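Local coordinates for envelope glycoprotein (PDB 5ZKX) that probably mediates fusion of the viral envelope with a host-cell membrane, as a trimeric class III fusion protein captured in its postfusion form, at residues Gln29-Lys34 and Lys259-Lys264; Thr35-Arg40 and Leu150-Val155; Glu202-Pro207 and Cys236-Asn241; Ser248-Leu253 and Leu268-Trp273. All blocks are in the same frame, centred on the assembly; numbering follows the deposited sequence.

Contact 1 (Gln29-Lys34 and Lys259-Lys264)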
loop_
_atom_site.group_PDB
_atom_site.type_symbol
_atom_site.label_atom_id
_atom_site.label_comp_id
_atom_site.label_asym_id
_atom_site.label_seq_id
_atom_site.Cartn_x
_atom_site.Cartn_y
_atom_site.Cartn_z
ATOM N N GLN A 29 -27.176 -13.271 -0.105
ATOM C CA GLN A 29 -26.394 -14.259 0.629
ATOM C C GLN A 29 -26.151 -15.398 -0.354
ATOM O O GLN A 29 -27.058 -16.187 -0.640
ATOM C CB GLN A 29 -27.123 -14.734 1.881
ATOM C CG GLN A 29 -27.328 -13.658 2.924
ATOM C CD GLN A 29 -26.127 -13.492 3.830
ATOM O OE1 GLN A 29 -25.213 -14.315 3.826
ATOM N NE2 GLN A 29 -26.122 -12.419 4.613
ATOM N N ILE A 30 -24.936 -15.468 -0.884
ATOM C CA ILE A 30 -24.607 -16.413 -1.944
ATOM C C ILE A 30 -24.010 -17.670 -1.325
ATOM O O ILE A 30 -23.003 -17.607 -0.611
ATOM C CB ILE A 30 -23.652 -15.783 -2.967
ATOM C CG1 ILE A 30 -24.345 -14.611 -3.667
ATOM C CG2 ILE A 30 -23.197 -16.822 -3.980
ATOM C CD1 ILE A 30 -23.582 -14.060 -4.848
ATOM N N LYS A 31 -24.634 -18.812 -1.599
ATOM C CA LYS A 31 -24.187 -20.090 -1.060
ATOM C C LYS A 31 -23.040 -20.623 -1.909
ATOM O O LYS A 31 -23.199 -20.829 -3.117
ATOM C CB LYS A 31 -25.352 -21.077 -1.032
ATOM C CG LYS A 31 -25.116 -22.328 -0.212
ATOM C CD LYS A 31 -26.283 -23.283 -0.373
ATOM C CE LYS A 31 -26.199 -24.447 0.599
ATOM N NZ LYS A 31 -27.325 -25.404 0.396
ATOM N N VAL A 32 -21.884 -20.844 -1.281
ATOM C CA VAL A 32 -20.669 -21.227 -1.987
ATOM C C VAL A 32 -19.989 -22.371 -1.248
ATOM O O VAL A 32 -20.178 -22.571 -0.044
ATOM C CB VAL A 32 -19.682 -20.044 -2.139
ATOM C CG1 VAL A 32 -20.308 -18.905 -2.922
ATOM C CG2 VAL A 32 -19.213 -19.560 -0.771
ATOM N N THR A 33 -19.193 -23.129 -1.993
ATOM C CA THR A 33 -18.202 -24.019 -1.405
ATOM C C THR A 33 -16.876 -23.268 -1.355
ATOM O O THR A 33 -16.406 -22.758 -2.378
ATOM C CB THR A 33 -18.074 -25.312 -2.208
ATOM O OG1 THR A 33 -19.170 -26.180 -1.888
ATOM C CG2 THR A 33 -16.771 -26.020 -1.876
ATOM N N LYS A 34 -16.288 -23.179 -0.168
ATOM C CA LYS A 34 -15.087 -22.389 0.057
ATOM C C LYS A 34 -13.921 -23.329 0.330
ATOM O O LYS A 34 -13.955 -24.100 1.295
ATOM C CB LYS A 34 -15.288 -21.414 1.216
ATOM C CG LYS A 34 -14.099 -20.518 1.501
ATOM C CD LYS A 34 -14.278 -19.801 2.824
ATOM C CE LYS A 34 -13.008 -19.097 3.256
ATOM N NZ LYS A 34 -13.209 -18.340 4.525
ATOM N N LYS A 259 -16.560 -21.267 -4.930
ATOM C CA LYS A 259 -17.327 -21.837 -6.025
ATOM C C LYS A 259 -18.804 -21.809 -5.675
ATOM O O LYS A 259 -19.212 -22.304 -4.619
ATOM C CB LYS A 259 -16.894 -23.269 -6.342
ATOM C CG LYS A 259 -17.402 -23.752 -7.693
ATOM C CD LYS A 259 -16.956 -25.167 -7.981
ATOM C CE LYS A 259 -16.964 -25.443 -9.470
ATOM N NZ LYS A 259 -17.005 -26.900 -9.762
ATOM N N ASN A 260 -19.595 -21.228 -6.562
ATOM C CA ASN A 260 -21.035 -21.207 -6.390
ATOM C C ASN A 260 -21.600 -22.588 -6.684
ATOM O O ASN A 260 -21.457 -23.095 -7.802
ATOM C CB ASN A 260 -21.649 -20.164 -7.320
ATOM C CG ASN A 260 -23.097 -19.874 -7.003
ATOM O OD1 ASN A 260 -23.565 -20.128 -5.897
ATOM N ND2 ASN A 260 -23.818 -19.341 -7.979
ATOM N N GLU A 261 -22.220 -23.212 -5.684
ATOM C CA GLU A 261 -23.119 -24.312 -5.987
ATOM C C GLU A 261 -24.176 -23.805 -6.960
ATOM O O GLU A 261 -24.415 -22.599 -7.059
ATOM C CB GLU A 261 -23.745 -24.861 -4.706
ATOM C CG GLU A 261 -22.809 -25.778 -3.931
ATOM C CD GLU A 261 -22.788 -25.478 -2.447
ATOM O OE1 GLU A 261 -21.735 -25.698 -1.809
ATOM O OE2 GLU A 261 -23.822 -25.024 -1.918
ATOM N N LYS A 262 -24.822 -24.729 -7.681
ATOM C CA LYS A 262 -25.422 -24.328 -8.952
ATOM C C LYS A 262 -24.285 -23.855 -9.849
ATOM O O LYS A 262 -24.069 -22.646 -9.979
ATOM C CB LYS A 262 -26.498 -23.240 -8.806
ATOM C CG LYS A 262 -27.767 -23.674 -8.095
ATOM C CD LYS A 262 -28.591 -24.600 -8.967
ATOM C CE LYS A 262 -28.744 -25.960 -8.315
ATOM N NZ LYS A 262 -29.339 -26.958 -9.245
ATOM N N GLN A 263 -23.583 -24.809 -10.481
ATOM C CA GLN A 263 -22.160 -24.832 -10.839
ATOM C C GLN A 263 -21.318 -25.550 -9.795
ATOM O O GLN A 263 -20.088 -25.453 -9.817
ATOM C CB GLN A 263 -21.581 -23.430 -11.049
ATOM C CG GLN A 263 -21.672 -22.926 -12.473
ATOM C CD GLN A 263 -22.763 -21.895 -12.647
ATOM O OE1 GLN A 263 -22.895 -20.971 -11.843
ATOM N NE2 GLN A 263 -23.557 -22.048 -13.700
ATOM N N LYS A 264 -21.962 -26.284 -8.885
ATOM C CA LYS A 264 -21.226 -27.267 -8.098
ATOM C C LYS A 264 -20.840 -28.474 -8.950
ATOM O O LYS A 264 -19.708 -28.964 -8.868
ATOM C CB LYS A 264 -22.052 -27.713 -6.892
ATOM C CG LYS A 264 -21.506 -28.959 -6.208
ATOM C CD LYS A 264 -22.156 -29.198 -4.855
ATOM C CE LYS A 264 -21.563 -30.419 -4.171
ATOM N NZ LYS A 264 -21.922 -30.486 -2.726
#
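T33 and K259 pair across two antiparallel strands and make the tight part of this contact. The amide N of T33 donates to O of K259 at 2.8 Å. The return bond, from N of K259 to O of T33, is 3.0 Å long and nearly straight at 174°. The T33 side chain adds a third bond. Its OG1 donates to OE1 of E261 at 2.6 Å, using the anti lone pair of the carboxylate. The chi1 of -78° sets OG1 beside the backbone N, on the side of E261. The other end of the contact is looser and exposed. The extended K31 chain passes OE2 of E261, with CD 3.4 Å from it. NZ of K31 stays 4.2 Å from OE2, too far for a salt bridge. E261 is poorly ordered, which makes its contacts with both T33 and K31 less certain. On the other face of the sheet V32 is buried, and F245 packs on it. This is antiparallel pairing of strands 26-36 and 256-260 inside a mixed beta sheet.

Contact 2 (Thr35-Arg40 and Leu150-Val155)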
loop_
_atom_site.group_PDB
_atom_site.type_symbol
_atom_site.label_atom_id
_atom_site.label_comp_id
_atom_site.label_asym_id
_atom_site.label_seq_id
_atom_site.Cartn_x
_atom_site.Cartn_y
_atom_site.Cartn_z
ATOM N N THR A 35 -12.900 -23.267 -0.521
ATOM C CA THR A 35 -11.735 -24.138 -0.428
ATOM C C THR A 35 -10.560 -23.369 0.161
ATOM O O THR A 35 -10.211 -22.293 -0.331
ATOM C CB THR A 35 -11.361 -24.686 -1.806
ATOM O OG1 THR A 35 -12.539 -25.165 -2.465
ATOM C CG2 THR A 35 -10.354 -25.819 -1.677
ATOM N N THR A 36 -9.951 -23.923 1.209
ATOM C CA THR A 36 -8.789 -23.320 1.845
ATOM C C THR A 36 -7.688 -24.362 2.009
ATOM O O THR A 36 -7.924 -25.569 1.926
ATOM C CB THR A 36 -9.135 -22.706 3.214
ATOM O OG1 THR A 36 -9.736 -23.697 4.057
ATOM C CG2 THR A 36 -10.096 -21.540 3.048
ATOM N N VAL A 37 -6.469 -23.873 2.222
ATOM C CA VAL A 37 -5.303 -24.726 2.430
ATOM C C VAL A 37 -4.567 -24.280 3.686
ATOM O O VAL A 37 -3.340 -24.396 3.778
ATOM C CB VAL A 37 -4.376 -24.707 1.204
ATOM C CG1 VAL A 37 -4.934 -25.606 0.123
ATOM C CG2 VAL A 37 -4.218 -23.290 0.677
ATOM N N GLN A 38 -5.311 -23.752 4.653
ATOM C CA GLN A 38 -4.704 -23.155 5.834
ATOM C C GLN A 38 -4.026 -24.206 6.708
ATOM O O GLN A 38 -4.536 -25.314 6.895
ATOM C CB GLN A 38 -5.765 -22.402 6.633
ATOM C CG GLN A 38 -5.246 -21.693 7.863
ATOM C CD GLN A 38 -6.288 -21.616 8.955
ATOM O OE1 GLN A 38 -5.986 -21.802 10.132
ATOM N NE2 GLN A 38 -7.531 -21.346 8.569
ATOM N N ASP A 39 -2.860 -23.845 7.239
ATOM C CA ASP A 39 -2.112 -24.689 8.166
ATOM C C ASP A 39 -1.365 -23.773 9.121
ATOM O O ASP A 39 -0.576 -22.933 8.677
ATOM C CB ASP A 39 -1.141 -25.607 7.422
ATOM C CG ASP A 39 -0.460 -26.601 8.339
ATOM O OD1 ASP A 39 -1.104 -27.605 8.714
ATOM O OD2 ASP A 39 0.718 -26.375 8.692
ATOM N N ARG A 40 -1.606 -23.930 10.420
ATOM C CA ARG A 40 -1.125 -22.992 11.426
ATOM C C ARG A 40 0.092 -23.539 12.159
ATOM O O ARG A 40 0.141 -24.720 12.512
ATOM C CB ARG A 40 -2.226 -22.677 12.440
ATOM C CG ARG A 40 -3.376 -21.868 11.879
ATOM C CD ARG A 40 -3.963 -20.943 12.933
ATOM N NE ARG A 40 -4.822 -19.921 12.340
ATOM C CZ ARG A 40 -6.149 -19.920 12.425
ATOM N NH1 ARG A 40 -6.776 -20.890 13.079
ATOM N NH2 ARG A 40 -6.849 -18.951 11.854
ATOM N N LEU A 150 4.841 -21.220 6.854
ATOM C CA LEU A 150 4.671 -21.013 5.422
ATOM C C LEU A 150 3.189 -20.911 5.087
ATOM O O LEU A 150 2.392 -21.759 5.503
ATOM C CB LEU A 150 5.316 -22.141 4.613
ATOM C CG LEU A 150 5.198 -21.960 3.095
ATOM C CD1 LEU A 150 5.922 -20.699 2.647
ATOM C CD2 LEU A 150 5.711 -23.180 2.346
ATOM N N GLU A 151 2.827 -19.877 4.330
ATOM C CA GLU A 151 1.456 -19.660 3.883
ATOM C C GLU A 151 1.325 -20.227 2.474
ATOM O O GLU A 151 1.939 -19.717 1.532
ATOM C CB GLU A 151 1.096 -18.177 3.922
ATOM C CG GLU A 151 -0.373 -17.895 4.203
ATOM C CD GLU A 151 -0.743 -18.132 5.653
ATOM O OE1 GLU A 151 -0.392 -17.289 6.506
ATOM O OE2 GLU A 151 -1.382 -19.163 5.941
ATOM N N VAL A 152 0.536 -21.284 2.336
ATOM C CA VAL A 152 0.334 -21.958 1.060
ATOM C C VAL A 152 -0.856 -21.324 0.353
ATOM O O VAL A 152 -1.864 -20.982 0.985
ATOM C CB VAL A 152 0.137 -23.471 1.278
ATOM C CG1 VAL A 152 -0.618 -24.104 0.119
ATOM C CG2 VAL A 152 1.484 -24.146 1.462
ATOM N N ARG A 153 -0.734 -21.149 -0.961
ATOM C CA ARG A 153 -1.748 -20.489 -1.771
ATOM C C ARG A 153 -2.433 -21.494 -2.692
ATOM O O ARG A 153 -2.047 -22.662 -2.783
ATOM C CB ARG A 153 -1.134 -19.345 -2.588
ATOM C CG ARG A 153 -1.033 -18.009 -1.850
ATOM C CD ARG A 153 -0.133 -18.110 -0.643
ATOM N NE ARG A 153 0.624 -16.888 -0.398
ATOM C CZ ARG A 153 0.252 -15.939 0.452
ATOM N NH1 ARG A 153 -0.874 -16.065 1.140
ATOM N NH2 ARG A 153 1.010 -14.863 0.616
ATOM N N LEU A 154 -3.464 -21.017 -3.387
ATOM C CA LEU A 154 -4.279 -21.848 -4.263
ATOM C C LEU A 154 -4.238 -21.306 -5.685
ATOM O O LEU A 154 -4.473 -20.114 -5.908
ATOM C CB LEU A 154 -5.724 -21.912 -3.761
ATOM C CG LEU A 154 -5.984 -22.840 -2.570
ATOM C CD1 LEU A 154 -7.235 -22.422 -1.815
ATOM C CD2 LEU A 154 -6.093 -24.282 -3.028
ATOM N N VAL A 155 -3.936 -22.183 -6.643
ATOM C CA VAL A 155 -3.996 -21.836 -8.061
ATOM C C VAL A 155 -4.939 -22.803 -8.758
ATOM O O VAL A 155 -5.504 -23.696 -8.120
ATOM C CB VAL A 155 -2.605 -21.856 -8.715
ATOM C CG1 VAL A 155 -1.752 -20.721 -8.178
ATOM C CG2 VAL A 155 -1.936 -23.202 -8.492
#
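V37 and V152 have the nearest CA atoms of the two segments, 6.4 Å apart. The touching parts of the two segments, 35-37 and 152-154, run in nearly opposite directions, 155° apart. Here strand 26-36 is ending and strand 153-155 is beginning. The two are held together by side chains, without hydrogen bonds between the segments.

V37 and L154 carry the contact. CG1 of V37 meets CD2 of L154 at 3.6 Å, the two side chains reaching tip to tip. CG2 of V37 sits between CG1 of V152 and CG of L154, 3.7 Å from each. It also rests 3.3 Å from the backbone O of V152. With chi1 at -79°, CG2 of V37 stands between its own backbone N and carbonyl carbon, and both methyls reach L154. The second branch of L154 goes elsewhere: CD1 packs against O of T35 at 3.3 Å. L154 thus spans the end of the strand, from T35 to V37.

A163 of strand 162-166 touches both V37 and V152. C257 of strand 256-260 packs on L154, and Y192 on V152. V152 and L154 are buried. The contact is a small aliphatic cluster joining the edge of the three-stranded antiparallel sheet that begins with 153-155 to the end of strand 26-36 in the larger mixed sheet.

Contact 3 (Glu202-Pro207 and Cys236-Asn241)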
loop_
_atom_site.group_PDB
_atom_site.type_symbol
_atom_site.label_atom_id
_atom_site.label_comp_id
_atom_site.label_asym_id
_atom_site.label_seq_id
_atom_site.Cartn_x
_atom_site.Cartn_y
_atom_site.Cartn_z
ATOM N N GLU A 202 -15.507 -25.992 2.870
ATOM C CA GLU A 202 -16.661 -25.753 3.720
ATOM C C GLU A 202 -17.756 -25.086 2.901
ATOM O O GLU A 202 -17.481 -24.340 1.957
ATOM C CB GLU A 202 -16.303 -24.879 4.933
ATOM C CG GLU A 202 -15.777 -23.499 4.572
ATOM C CD GLU A 202 -15.654 -22.584 5.777
ATOM O OE1 GLU A 202 -15.805 -23.075 6.917
ATOM O OE2 GLU A 202 -15.410 -21.374 5.583
ATOM N N THR A 203 -19.001 -25.382 3.258
ATOM C CA THR A 203 -20.151 -24.711 2.670
ATOM C C THR A 203 -20.548 -23.538 3.554
ATOM O O THR A 203 -20.704 -23.693 4.768
ATOM C CB THR A 203 -21.324 -25.677 2.515
ATOM O OG1 THR A 203 -20.872 -26.872 1.869
ATOM C CG2 THR A 203 -22.432 -25.042 1.682
ATOM N N LYS A 204 -20.699 -22.366 2.947
ATOM C CA LYS A 204 -21.079 -21.185 3.708
ATOM C C LYS A 204 -21.759 -20.195 2.775
ATOM O O LYS A 204 -21.704 -20.324 1.549
ATOM C CB LYS A 204 -19.864 -20.553 4.397
ATOM C CG LYS A 204 -18.866 -19.914 3.444
ATOM C CD LYS A 204 -17.692 -19.322 4.200
ATOM C CE LYS A 204 -18.146 -18.239 5.166
ATOM N NZ LYS A 204 -16.998 -17.587 5.860
ATOM N N PHE A 205 -22.421 -19.212 3.380
ATOM C CA PHE A 205 -23.022 -18.092 2.667
ATOM C C PHE A 205 -22.124 -16.877 2.827
ATOM O O PHE A 205 -21.698 -16.560 3.942
ATOM C CB PHE A 205 -24.420 -17.768 3.204
ATOM C CG PHE A 205 -25.392 -18.904 3.112
ATOM C CD1 PHE A 205 -25.484 -19.841 4.128
ATOM C CD2 PHE A 205 -26.226 -19.028 2.014
ATOM C CE1 PHE A 205 -26.382 -20.888 4.042
ATOM C CE2 PHE A 205 -27.126 -20.070 1.923
ATOM C CZ PHE A 205 -27.206 -21.002 2.938
ATOM N N ILE A 206 -21.838 -16.198 1.722
ATOM C CA ILE A 206 -21.076 -14.955 1.795
ATOM C C ILE A 206 -21.986 -13.801 1.388
ATOM O O ILE A 206 -22.808 -13.950 0.474
ATOM C CB ILE A 206 -19.805 -15.017 0.929
ATOM C CG1 ILE A 206 -20.154 -15.145 -0.555
ATOM C CG2 ILE A 206 -18.912 -16.170 1.372
ATOM C CD1 ILE A 206 -18.996 -14.866 -1.469
ATOM N N PRO A 207 -21.900 -12.651 2.051
ATOM C CA PRO A 207 -22.748 -11.517 1.672
ATOM C C PRO A 207 -22.202 -10.794 0.450
ATOM O O PRO A 207 -20.991 -10.623 0.290
ATOM C CB PRO A 207 -22.706 -10.620 2.915
ATOM C CG PRO A 207 -21.382 -10.931 3.545
ATOM C CD PRO A 207 -21.132 -12.389 3.283
ATOM N N CYS A 236 -18.545 -8.828 -3.187
ATOM C CA CYS A 236 -18.772 -9.717 -2.061
ATOM C C CYS A 236 -17.791 -9.444 -0.930
ATOM O O CYS A 236 -16.881 -8.618 -1.032
ATOM C CB CYS A 236 -18.676 -11.178 -2.508
ATOM S SG CYS A 236 -19.926 -11.629 -3.725
ATOM N N LYS A 237 -18.008 -10.165 0.165
ATOM C CA LYS A 237 -17.199 -10.055 1.364
ATOM C C LYS A 237 -17.201 -11.407 2.061
ATOM O O LYS A 237 -18.219 -12.103 2.075
ATOM C CB LYS A 237 -17.737 -8.960 2.294
ATOM C CG LYS A 237 -17.255 -9.038 3.730
ATOM C CD LYS A 237 -17.754 -7.852 4.535
ATOM C CE LYS A 237 -18.066 -8.233 5.971
ATOM N NZ LYS A 237 -17.150 -9.279 6.500
ATOM N N ASP A 238 -16.049 -11.790 2.606
ATOM C CA ASP A 238 -15.958 -13.003 3.414
ATOM C C ASP A 238 -14.915 -12.743 4.495
ATOM O O ASP A 238 -13.711 -12.857 4.238
ATOM C CB ASP A 238 -15.596 -14.216 2.572
ATOM C CG ASP A 238 -15.450 -15.472 3.406
ATOM O OD1 ASP A 238 -16.082 -15.552 4.477
ATOM O OD2 ASP A 238 -14.698 -16.378 2.999
ATOM N N GLY A 239 -15.380 -12.404 5.688
ATOM C CA GLY A 239 -14.459 -12.055 6.752
ATOM C C GLY A 239 -13.719 -10.787 6.384
ATOM O O GLY A 239 -14.315 -9.716 6.228
ATOM N N ASP A 240 -12.402 -10.896 6.235
ATOM C CA ASP A 240 -11.572 -9.775 5.823
ATOM C C ASP A 240 -11.200 -9.842 4.348
ATOM O O ASP A 240 -10.327 -9.091 3.905
ATOM C CB ASP A 240 -10.313 -9.707 6.687
ATOM C CG ASP A 240 -9.581 -11.033 6.761
ATOM O OD1 ASP A 240 -10.042 -12.010 6.136
ATOM O OD2 ASP A 240 -8.538 -11.099 7.448
ATOM N N ASN A 241 -11.840 -10.726 3.584
ATOM C CA ASN A 241 -11.637 -10.848 2.147
ATOM C C ASN A 241 -12.741 -10.108 1.406
ATOM O O ASN A 241 -13.924 -10.270 1.725
ATOM C CB ASN A 241 -11.631 -12.314 1.714
ATOM C CG ASN A 241 -10.361 -13.038 2.103
ATOM O OD1 ASN A 241 -9.378 -12.419 2.503
ATOM N ND2 ASN A 241 -10.374 -14.361 1.975
#
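K204 and D238 form a salt bridge across the two strands. NZ of K204 donates to OD1 of D238 at 2.6 Å. It comes from the syn side of the carboxylate, 20° out of its plane. The lysine chain bends at chi3 (-61°), which turns NZ onto the aspartate. Next to this bridge, CG2 of I206 packs 4.0 Å from CB of D238, the side chains crossing at about a right angle. The other branch of I206 ends in CD1, 3.8 Å from CB of C236. CD of P207 lies against the backbone, 3.2 Å from O of K237. One weak hydrogen bond, from N of K237 to O of P207 at 3.0 Å, links the backbones.

The two strands, 200-210 and 234-238, are neighbours in the mixed sheet. They run antiparallel, but the short segments are strongly skewed, with 129° between their directions. The second strand then reverses through a type II' beta turn from D238 to N241. NZ of K237 donates to O of G239, inside the turn, at 2.9 Å.

A second shell fixes these groups. OD2 of D238 is held by Y258 OH and by a salt bridge to K34, so the buried carboxylate sits between two lysines, which probably favours its charged form. C236 is tied to C208 by a disulfide. Y296 of the second subunit packs on P207 and K237.

Contact 4 (Ser248-Leu253 and Leu268-Trp273)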
loop_
_atom_site.group_PDB
_atom_site.type_symbol
_atom_site.label_atom_id
_atom_site.label_comp_id
_atom_site.label_asym_id
_atom_site.label_seq_id
_atom_site.Cartn_x
_atom_site.Cartn_y
_atom_site.Cartn_z
ATOM N N SER A 248 -19.180 -16.812 -13.846
ATOM C CA SER A 248 -19.467 -18.236 -13.745
ATOM C C SER A 248 -19.534 -18.747 -12.309
ATOM O O SER A 248 -19.656 -19.959 -12.107
ATOM C CB SER A 248 -18.418 -19.026 -14.526
ATOM O OG SER A 248 -17.126 -18.486 -14.303
ATOM N N GLY A 249 -19.461 -17.866 -11.316
ATOM C CA GLY A 249 -19.554 -18.295 -9.935
ATOM C C GLY A 249 -18.425 -19.210 -9.503
ATOM O O GLY A 249 -18.658 -20.240 -8.863
ATOM N N PHE A 250 -17.197 -18.846 -9.862
ATOM C CA PHE A 250 -16.015 -19.606 -9.464
ATOM C C PHE A 250 -14.824 -18.665 -9.524
ATOM O O PHE A 250 -14.491 -18.163 -10.601
ATOM C CB PHE A 250 -15.806 -20.815 -10.378
ATOM C CG PHE A 250 -14.854 -21.842 -9.829
ATOM C CD1 PHE A 250 -14.422 -22.892 -10.618
ATOM C CD2 PHE A 250 -14.395 -21.760 -8.525
ATOM C CE1 PHE A 250 -13.545 -23.843 -10.125
ATOM C CE2 PHE A 250 -13.517 -22.708 -8.020
ATOM C CZ PHE A 250 -13.093 -23.752 -8.823
ATOM N N ILE A 251 -14.196 -18.415 -8.376
ATOM C CA ILE A 251 -13.049 -17.518 -8.307
ATOM C C ILE A 251 -12.095 -18.042 -7.245
ATOM O O ILE A 251 -12.515 -18.613 -6.234
ATOM C CB ILE A 251 -13.475 -16.057 -8.013
ATOM C CG1 ILE A 251 -12.277 -15.109 -8.124
ATOM C CG2 ILE A 251 -14.140 -15.944 -6.642
ATOM C CD1 ILE A 251 -12.594 -13.671 -7.779
ATOM N N CYS A 252 -10.798 -17.862 -7.488
ATOM C CA CYS A 252 -9.757 -18.263 -6.551
ATOM C C CYS A 252 -8.960 -17.037 -6.139
ATOM O O CYS A 252 -8.410 -16.332 -6.991
ATOM C CB CYS A 252 -8.835 -19.318 -7.162
ATOM S SG CYS A 252 -9.465 -21.004 -7.076
ATOM N N LEU A 253 -8.911 -16.785 -4.841
ATOM C CA LEU A 253 -8.002 -15.818 -4.246
ATOM C C LEU A 253 -6.745 -16.532 -3.774
ATOM O O LEU A 253 -6.675 -17.763 -3.786
ATOM C CB LEU A 253 -8.701 -15.101 -3.092
ATOM C CG LEU A 253 -10.025 -14.399 -3.398
ATOM C CD1 LEU A 253 -10.542 -13.681 -2.161
ATOM C CD2 LEU A 253 -9.866 -13.435 -4.556
ATOM N N LEU A 268 -15.426 -25.923 -14.381
ATOM C CA LEU A 268 -15.123 -24.571 -14.822
ATOM C C LEU A 268 -13.713 -24.197 -14.403
ATOM O O LEU A 268 -13.262 -24.565 -13.315
ATOM C CB LEU A 268 -16.105 -23.546 -14.234
ATOM C CG LEU A 268 -17.603 -23.852 -14.265
ATOM C CD1 LEU A 268 -18.095 -24.226 -12.878
ATOM C CD2 LEU A 268 -18.374 -22.658 -14.804
ATOM N N HIS A 269 -13.023 -23.470 -15.266
ATOM C CA HIS A 269 -11.816 -22.776 -14.846
ATOM C C HIS A 269 -12.222 -21.611 -13.952
ATOM O O HIS A 269 -13.032 -20.777 -14.375
ATOM C CB HIS A 269 -11.026 -22.271 -16.053
ATOM C CG HIS A 269 -10.541 -23.361 -16.958
ATOM N ND1 HIS A 269 -10.537 -24.688 -16.589
ATOM C CD2 HIS A 269 -10.036 -23.317 -18.213
ATOM C CE1 HIS A 269 -10.054 -25.417 -17.580
ATOM N NE2 HIS A 269 -9.742 -24.608 -18.577
ATOM N N PRO A 270 -11.718 -21.517 -12.726
ATOM C CA PRO A 270 -12.080 -20.384 -11.873
ATOM C C PRO A 270 -11.361 -19.120 -12.304
ATOM O O PRO A 270 -10.375 -19.148 -13.042
ATOM C CB PRO A 270 -11.619 -20.827 -10.482
ATOM C CG PRO A 270 -10.474 -21.715 -10.756
ATOM C CD PRO A 270 -10.787 -22.434 -12.046
ATOM N N GLY A 271 -11.882 -17.992 -11.834
ATOM C CA GLY A 271 -11.166 -16.743 -11.960
ATOM C C GLY A 271 -9.897 -16.817 -11.141
ATOM O O GLY A 271 -9.917 -17.290 -10.001
ATOM N N MET A 272 -8.785 -16.371 -11.708
ATOM C CA MET A 272 -7.480 -16.527 -11.086
ATOM C C MET A 272 -6.954 -15.178 -10.622
ATOM O O MET A 272 -7.024 -14.191 -11.360
ATOM C CB MET A 272 -6.491 -17.167 -12.059
ATOM C CG MET A 272 -5.343 -17.871 -11.377
ATOM S SD MET A 272 -5.904 -19.390 -10.604
ATOM C CE MET A 272 -5.774 -18.944 -8.897
ATOM N N TRP A 273 -6.426 -15.142 -9.403
ATOM C CA TRP A 273 -5.715 -13.963 -8.943
ATOM C C TRP A 273 -4.370 -13.860 -9.650
ATOM O O TRP A 273 -3.752 -14.866 -10.011
ATOM C CB TRP A 273 -5.508 -14.014 -7.431
ATOM C CG TRP A 273 -4.803 -15.252 -6.964
ATOM C CD1 TRP A 273 -5.326 -16.505 -6.878
ATOM C CD2 TRP A 273 -3.450 -15.352 -6.509
ATOM N NE1 TRP A 273 -4.381 -17.386 -6.411
ATOM C CE2 TRP A 273 -3.220 -16.701 -6.175
ATOM C CE3 TRP A 273 -2.408 -14.432 -6.357
ATOM C CZ2 TRP A 273 -1.993 -17.152 -5.693
ATOM C CZ3 TRP A 273 -1.190 -14.883 -5.878
ATOM C CH2 TRP A 273 -0.993 -16.229 -5.553
#
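A short parallel pair, strand 250-252 with the weakly bonded strand 271-272, lies at one edge of the mixed beta sheet. N of G271 donates to O of F250 at 2.9 Å, and the bond is almost straight (176°). N of C252 returns to O of G271 at 2.7 Å. P270 sits on the F250 ring in a CH-pi contact, with CB 3.3 Å from the centroid and 5° off the normal. The chi1 of -164° swings the ring alongside P270. O of L268 meets the ring edge, 3.3 Å from CE1. K259 makes a cation-pi contact with the same ring. Further on, CE of M272 lies 3.5 Å from CB of C252. W273 puts CD1 3.1 Å from O of C252, at the indole edge, and L253 C lies over one face. NE1 of W273 binds O of L154. C252 is joined to C257 by a disulfide. Strand 271-272 is thus the outer strand of a mixed beta sheet, paired parallel to 250-252.

How the contacts relate
All four contacts reach one mixed sheet. Contacts 1 and 3 are closest, with centres 10 Å apart. They are joined where strands 26-36 and 200-210 pair: N of K34 probably bonds O of E202 and N of V32 probably bonds O of K204. Contact 4 continues the sheet beyond contact 1, at 12 Å between centres; N of N260 probably bonds O of G249 at 2.7 Å. Contact 2 extends the strand of contact 1, its centre 20 Å away. It also touches contact 4, where CE of M272 packs on CA of V155 at 3.5 Å. Contacts 2 and 3 do not touch. Contacts 3 and 4 also reach a second subunit, at Y296 and Y285 respectively.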